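Local coordinates for protein hypothetical bacterial 6-phosphogluconolactonase (Bacteroides fragilis, PDB 3SCY) that probably hydrolyses 6-phosphogluconolactone or a related sugar lactone, as a seven-bladed beta-propeller of the lactonase family, at residues Ser45-Pro57 with Ser66-Phe80. Numbering follows the deposited sequence. Where two conformers were deposited one is given.
Sequences SDAEVANPSYLIP and SVNEFSKDQAAVSAF
The amide of N51 lies over one face of the F70 ring, with ND2 3.3 Å above the plane and displaced toward the rim; the two planes are 34° apart. Q74 CD sits over the rim of the opposite face, and the methyl of A50 meets the ring edge in plane, its CB 3.4 Å from F70 CE2. The second ring, F80, has V49 CG1 and S66 OG at its edge, while V49 CG2 comes in obliquely, 3.5 Å from F80 CZ. V49 turns both methyls to this ring, its chi1 of -161° setting CG1 opposite the backbone N.

Beside the rings, backbone and side-chain polar groups join the two segments. E69 N gives a nearly straight bond to N51 O (2.9 Å, 174°), and N51 ND2 returns a more bent one to E69 O, so backbone and side chain of N51 both grip E69. Further along, V67 N bonds to Y54 O at 2.9 Å, leading into the antiparallel, non-hydrogen-bonded pair L55-S66. P52, at the centre of an inverse gamma turn, turns the chain between these grips, its CA making a CH...O contact with V67 O.

S53 OG donates to E69 OE1 over 2.7 Å, meeting the carboxylate on its anti side; the extended E69 side chain carries the acid across to it. Y21 OH bonds to the same oxygen.

The connection from strand 41-48, the outermost of one propeller blade, thus crosses to strand 55-57, the innermost of the next, and packs against that blade's strand 63-68, the loop after it and F80 of strand 76-83. Two hydroxyls, from S53 and Y21, restrain the E69 carboxylate through OE1.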
loop_
_atom_site.group_PDB
_atom_site.type_symbol
_atom_site.label_atom_id
_atom_site.label_comp_id
_atom_site.label_asym_id
_atom_site.label_seq_id
_atom_site.Cartn_x
_atom_site.Cartn_y
_atom_site.Cartn_z
ATOM N N SER A 45 -2.837 -7.720 20.321
ATOM C CA SER A 45 -1.628 -7.191 20.931
ATOM C C SER A 45 -1.291 -5.858 20.308
ATOM O O SER A 45 -2.053 -5.332 19.507
ATOM C CB SER A 45 -0.467 -8.179 20.735
ATOM O OG SER A 45 0.669 -7.845 21.512
ATOM N N ASP A 46 -0.161 -5.310 20.691
ATOM C CA ASP A 46 0.341 -4.077 20.116
ATOM C C ASP A 46 1.834 -4.041 20.254
ATOM O O ASP A 46 2.400 -4.813 21.026
ATOM C CB ASP A 46 -0.313 -2.832 20.749
ATOM C CG ASP A 46 -0.104 -2.713 22.239
ATOM O OD1 ASP A 46 1.059 -2.526 22.659
ATOM O OD2 ASP A 46 -1.110 -2.772 22.985
ATOM N N ALA A 47 2.479 -3.186 19.475
ATOM C CA ALA A 47 3.926 -3.028 19.512
ATOM C C ALA A 47 4.261 -1.555 19.519
ATOM O O ALA A 47 3.716 -0.796 18.708
ATOM C CB ALA A 47 4.578 -3.723 18.315
ATOM N N GLU A 48 5.123 -1.143 20.453
ATOM C CA GLU A 48 5.605 0.229 20.537
ATOM C C GLU A 48 6.626 0.425 19.428
ATOM O O GLU A 48 7.698 -0.195 19.432
ATOM C CB GLU A 48 6.189 0.544 21.915
ATOM C CG GLU A 48 5.096 0.732 22.946
ATOM C CD GLU A 48 5.372 1.681 24.094
ATOM O OE1 GLU A 48 6.320 2.495 24.001
ATOM O OE2 GLU A 48 4.607 1.628 25.082
ATOM N N VAL A 49 6.239 1.235 18.440
ATOM C CA VAL A 49 7.001 1.536 17.215
ATOM C C VAL A 49 6.667 2.956 16.794
ATOM O O VAL A 49 5.498 3.283 16.773
ATOM C CB VAL A 49 6.676 0.559 16.040
ATOM C CG1 VAL A 49 7.776 0.597 14.986
ATOM C CG2 VAL A 49 6.422 -0.870 16.506
ATOM N N ALA A 50 7.657 3.766 16.423
ATOM C CA ALA A 50 7.386 5.141 16.012
ATOM C C ALA A 50 6.972 5.248 14.554
ATOM O O ALA A 50 7.619 4.670 13.684
ATOM C CB ALA A 50 8.610 5.984 16.267
ATOM N N ASN A 51 5.844 5.969 14.299
ATOM C CA ASN A 51 5.263 6.225 12.976
ATOM C C ASN A 51 5.357 5.019 12.011
ATOM O O ASN A 51 5.886 5.152 10.897
ATOM C CB ASN A 51 5.870 7.453 12.320
ATOM C CG ASN A 51 5.395 8.725 12.947
ATOM O OD1 ASN A 51 4.347 8.769 13.583
ATOM N ND2 ASN A 51 6.256 9.725 12.938
ATOM N N PRO A 52 4.797 3.856 12.402
ATOM C CA PRO A 52 4.757 2.711 11.474
ATOM C C PRO A 52 3.582 2.887 10.487
ATOM O O PRO A 52 2.555 2.196 10.568
ATOM C CB PRO A 52 4.562 1.530 12.424
ATOM C CG PRO A 52 3.718 2.085 13.536
ATOM C CD PRO A 52 4.116 3.538 13.685
ATOM N N SER A 53 3.705 3.900 9.596
ATOM C CA SER A 53 2.576 4.277 8.736
ATOM C C SER A 53 2.291 3.294 7.594
ATOM O O SER A 53 1.236 3.372 6.955
ATOM C CB SER A 53 2.769 5.673 8.181
ATOM O OG SER A 53 3.885 5.648 7.315
ATOM N N TYR A 54 3.224 2.400 7.335
ATOM C CA TYR A 54 3.045 1.349 6.355
ATOM C C TYR A 54 3.808 0.150 6.845
ATOM O O TYR A 54 4.908 0.282 7.393
ATOM C CB TYR A 54 3.500 1.770 4.921
ATOM C CG TYR A 54 2.666 1.095 3.858
ATOM C CD1 TYR A 54 1.441 1.635 3.464
ATOM C CD2 TYR A 54 3.029 -0.150 3.341
ATOM C CE1 TYR A 54 0.591 0.950 2.599
ATOM C CE2 TYR A 54 2.189 -0.834 2.450
ATOM C CZ TYR A 54 0.973 -0.274 2.088
ATOM O OH TYR A 54 0.100 -0.916 1.228
ATOM N N LEU A 55 3.235 -1.009 6.646
ATOM C CA LEU A 55 3.865 -2.250 7.056
ATOM C C LEU A 55 3.410 -3.376 6.150
ATOM O O LEU A 55 2.380 -3.290 5.474
ATOM C CB LEU A 55 3.550 -2.579 8.542
ATOM C CG LEU A 55 2.080 -2.535 8.993
ATOM C CD1 LEU A 55 1.337 -3.781 8.592
ATOM C CD2 LEU A 55 1.997 -2.458 10.503
ATOM N N ILE A 56 4.189 -4.445 6.175
ATOM C CA ILE A 56 3.886 -5.636 5.396
ATOM C C ILE A 56 4.281 -6.863 6.128
ATOM O O ILE A 56 5.324 -6.896 6.770
ATOM C CB ILE A 56 4.613 -5.600 3.992
ATOM C CG1 ILE A 56 6.145 -5.469 4.094
ATOM C CG2 ILE A 56 3.963 -4.594 3.017
ATOM C CD1 ILE A 56 6.837 -5.907 2.790
ATOM N N PRO A 57 3.505 -7.941 5.967
ATOM C CA PRO A 57 3.975 -9.231 6.472
ATOM C C PRO A 57 4.868 -9.899 5.429
ATOM O O PRO A 57 4.725 -9.613 4.222
ATOM C CB PRO A 57 2.685 -10.034 6.633
ATOM C CG PRO A 57 1.766 -9.467 5.535
ATOM C CD PRO A 57 2.194 -8.038 5.272
ATOM N N SER A 66 8.066 -2.791 8.946
ATOM C CA SER A 66 7.349 -1.527 8.931
ATOM C C SER A 66 8.276 -0.391 8.632
ATOM O O SER A 66 9.449 -0.441 8.979
ATOM C CB SER A 66 6.650 -1.283 10.269
ATOM O OG SER A 66 7.507 -0.718 11.251
ATOM N N VAL A 67 7.730 0.673 8.052
ATOM C CA VAL A 67 8.525 1.876 7.917
ATOM C C VAL A 67 8.506 2.540 9.299
ATOM O O VAL A 67 7.702 2.155 10.175
ATOM C CB VAL A 67 7.999 2.853 6.841
ATOM C CG1 VAL A 67 7.984 2.206 5.463
ATOM C CG2 VAL A 67 6.617 3.425 7.222
ATOM N N ASN A 68 9.401 3.520 9.498
ATOM C CA ASN A 68 9.391 4.465 10.623
ATOM C C ASN A 68 9.415 5.795 9.900
ATOM O O ASN A 68 10.484 6.216 9.439
ATOM C CB ASN A 68 10.558 4.241 11.600
ATOM C CG ASN A 68 10.528 2.857 12.203
ATOM O OD1 ASN A 68 9.716 2.554 13.085
ATOM N ND2 ASN A 68 11.363 1.963 11.700
ATOM N N GLU A 69 8.236 6.390 9.685
ATOM C CA GLU A 69 8.121 7.560 8.827
ATOM C C GLU A 69 8.483 8.849 9.546
ATOM O O GLU A 69 7.662 9.448 10.237
ATOM C CB GLU A 69 6.738 7.639 8.173
ATOM C CG GLU A 69 6.705 8.659 7.048
ATOM C CD GLU A 69 5.339 8.996 6.491
ATOM O OE1 GLU A 69 4.372 8.252 6.764
ATOM O OE2 GLU A 69 5.250 9.985 5.730
ATOM N N PHE A 70 9.738 9.256 9.346
ATOM C CA PHE A 70 10.325 10.462 9.897
ATOM C C PHE A 70 11.011 11.248 8.812
ATOM O O PHE A 70 11.560 10.653 7.875
ATOM C CB PHE A 70 11.308 10.113 11.016
ATOM C CG PHE A 70 10.563 9.693 12.249
ATOM C CD1 PHE A 70 10.013 10.642 13.105
ATOM C CD2 PHE A 70 10.373 8.348 12.540
ATOM C CE1 PHE A 70 9.308 10.253 14.242
ATOM C CE2 PHE A 70 9.633 7.960 13.651
ATOM C CZ PHE A 70 9.122 8.917 14.508
ATOM N N SER A 71 10.950 12.601 8.957
ATOM C CA SER A 71 11.424 13.629 8.024
ATOM C C SER A 71 12.935 13.829 8.046
ATOM O O SER A 71 13.466 14.437 7.115
ATOM C CB SER A 71 10.744 14.964 8.322
ATOM O OG SER A 71 9.337 14.862 8.170
ATOM N N LYS A 72 13.612 13.374 9.107
ATOM C CA LYS A 72 15.058 13.526 9.227
ATOM C C LYS A 72 15.729 12.158 9.457
ATOM O O LYS A 72 15.259 11.159 8.913
ATOM C CB LYS A 72 15.421 14.544 10.330
ATOM N N ASP A 73 16.832 12.130 10.257
ATOM C CA ASP A 73 17.710 10.992 10.565
ATOM C C ASP A 73 17.038 9.771 11.215
ATOM O O ASP A 73 17.660 8.711 11.253
ATOM C CB ASP A 73 18.852 11.465 11.481
ATOM N N GLN A 74 15.796 9.895 11.723
ATOM C CA GLN A 74 15.098 8.774 12.352
ATOM C C GLN A 74 14.393 7.897 11.297
ATOM O O GLN A 74 13.780 6.892 11.658
ATOM C CB GLN A 74 14.067 9.277 13.376
ATOM C CG GLN A 74 14.647 9.970 14.610
ATOM C CD GLN A 74 13.538 10.555 15.461
ATOM O OE1 GLN A 74 12.837 11.506 15.067
ATOM N NE2 GLN A 74 13.340 9.986 16.641
ATOM N N ALA A 75 14.436 8.294 10.008
ATOM C CA ALA A 75 13.780 7.520 8.929
ATOM C C ALA A 75 14.386 6.121 8.847
ATOM O O ALA A 75 15.603 5.970 8.720
ATOM C CB ALA A 75 13.915 8.242 7.600
ATOM N N ALA A 76 13.536 5.083 8.962
ATOM C CA ALA A 76 14.047 3.738 9.065
ATOM C C ALA A 76 13.010 2.687 8.697
ATOM O O ALA A 76 11.871 3.017 8.348
ATOM C CB ALA A 76 14.504 3.497 10.514
ATOM N N VAL A 77 13.439 1.416 8.764
ATOM C CA VAL A 77 12.581 0.239 8.628
ATOM C C VAL A 77 12.824 -0.637 9.831
ATOM O O VAL A 77 13.981 -0.816 10.226
ATOM C CB VAL A 77 12.783 -0.530 7.308
ATOM C CG1 VAL A 77 11.932 -1.807 7.271
ATOM C CG2 VAL A 77 12.434 0.369 6.134
ATOM N N SER A 78 11.748 -1.176 10.416
ATOM C CA SER A 78 11.839 -2.084 11.552
ATOM C C SER A 78 11.426 -3.468 11.101
ATOM O O SER A 78 10.460 -3.583 10.342
ATOM C CB SER A 78 10.917 -1.612 12.674
ATOM O OG SER A 78 11.282 -0.319 13.130
ATOM N N ALA A 79 12.125 -4.495 11.577
ATOM C CA ALA A 79 11.831 -5.890 11.285
ATOM C C ALA A 79 11.392 -6.577 12.548
ATOM O O ALA A 79 12.057 -6.437 13.584
ATOM C CB ALA A 79 13.072 -6.574 10.729
ATOM N N PHE A 80 10.312 -7.350 12.472
ATOM C CA PHE A 80 9.748 -8.050 13.619
ATOM C C PHE A 80 9.501 -9.510 13.346
ATOM O O PHE A 80 9.096 -9.855 12.229
ATOM C CB PHE A 80 8.362 -7.458 13.970
ATOM C CG PHE A 80 8.301 -5.979 14.237
ATOM C CD1 PHE A 80 8.182 -5.073 13.189
ATOM C CD2 PHE A 80 8.329 -5.492 15.545
ATOM C CE1 PHE A 80 8.113 -3.710 13.428
ATOM C CE2 PHE A 80 8.283 -4.121 15.785
ATOM C CZ PHE A 80 8.191 -3.243 14.724
#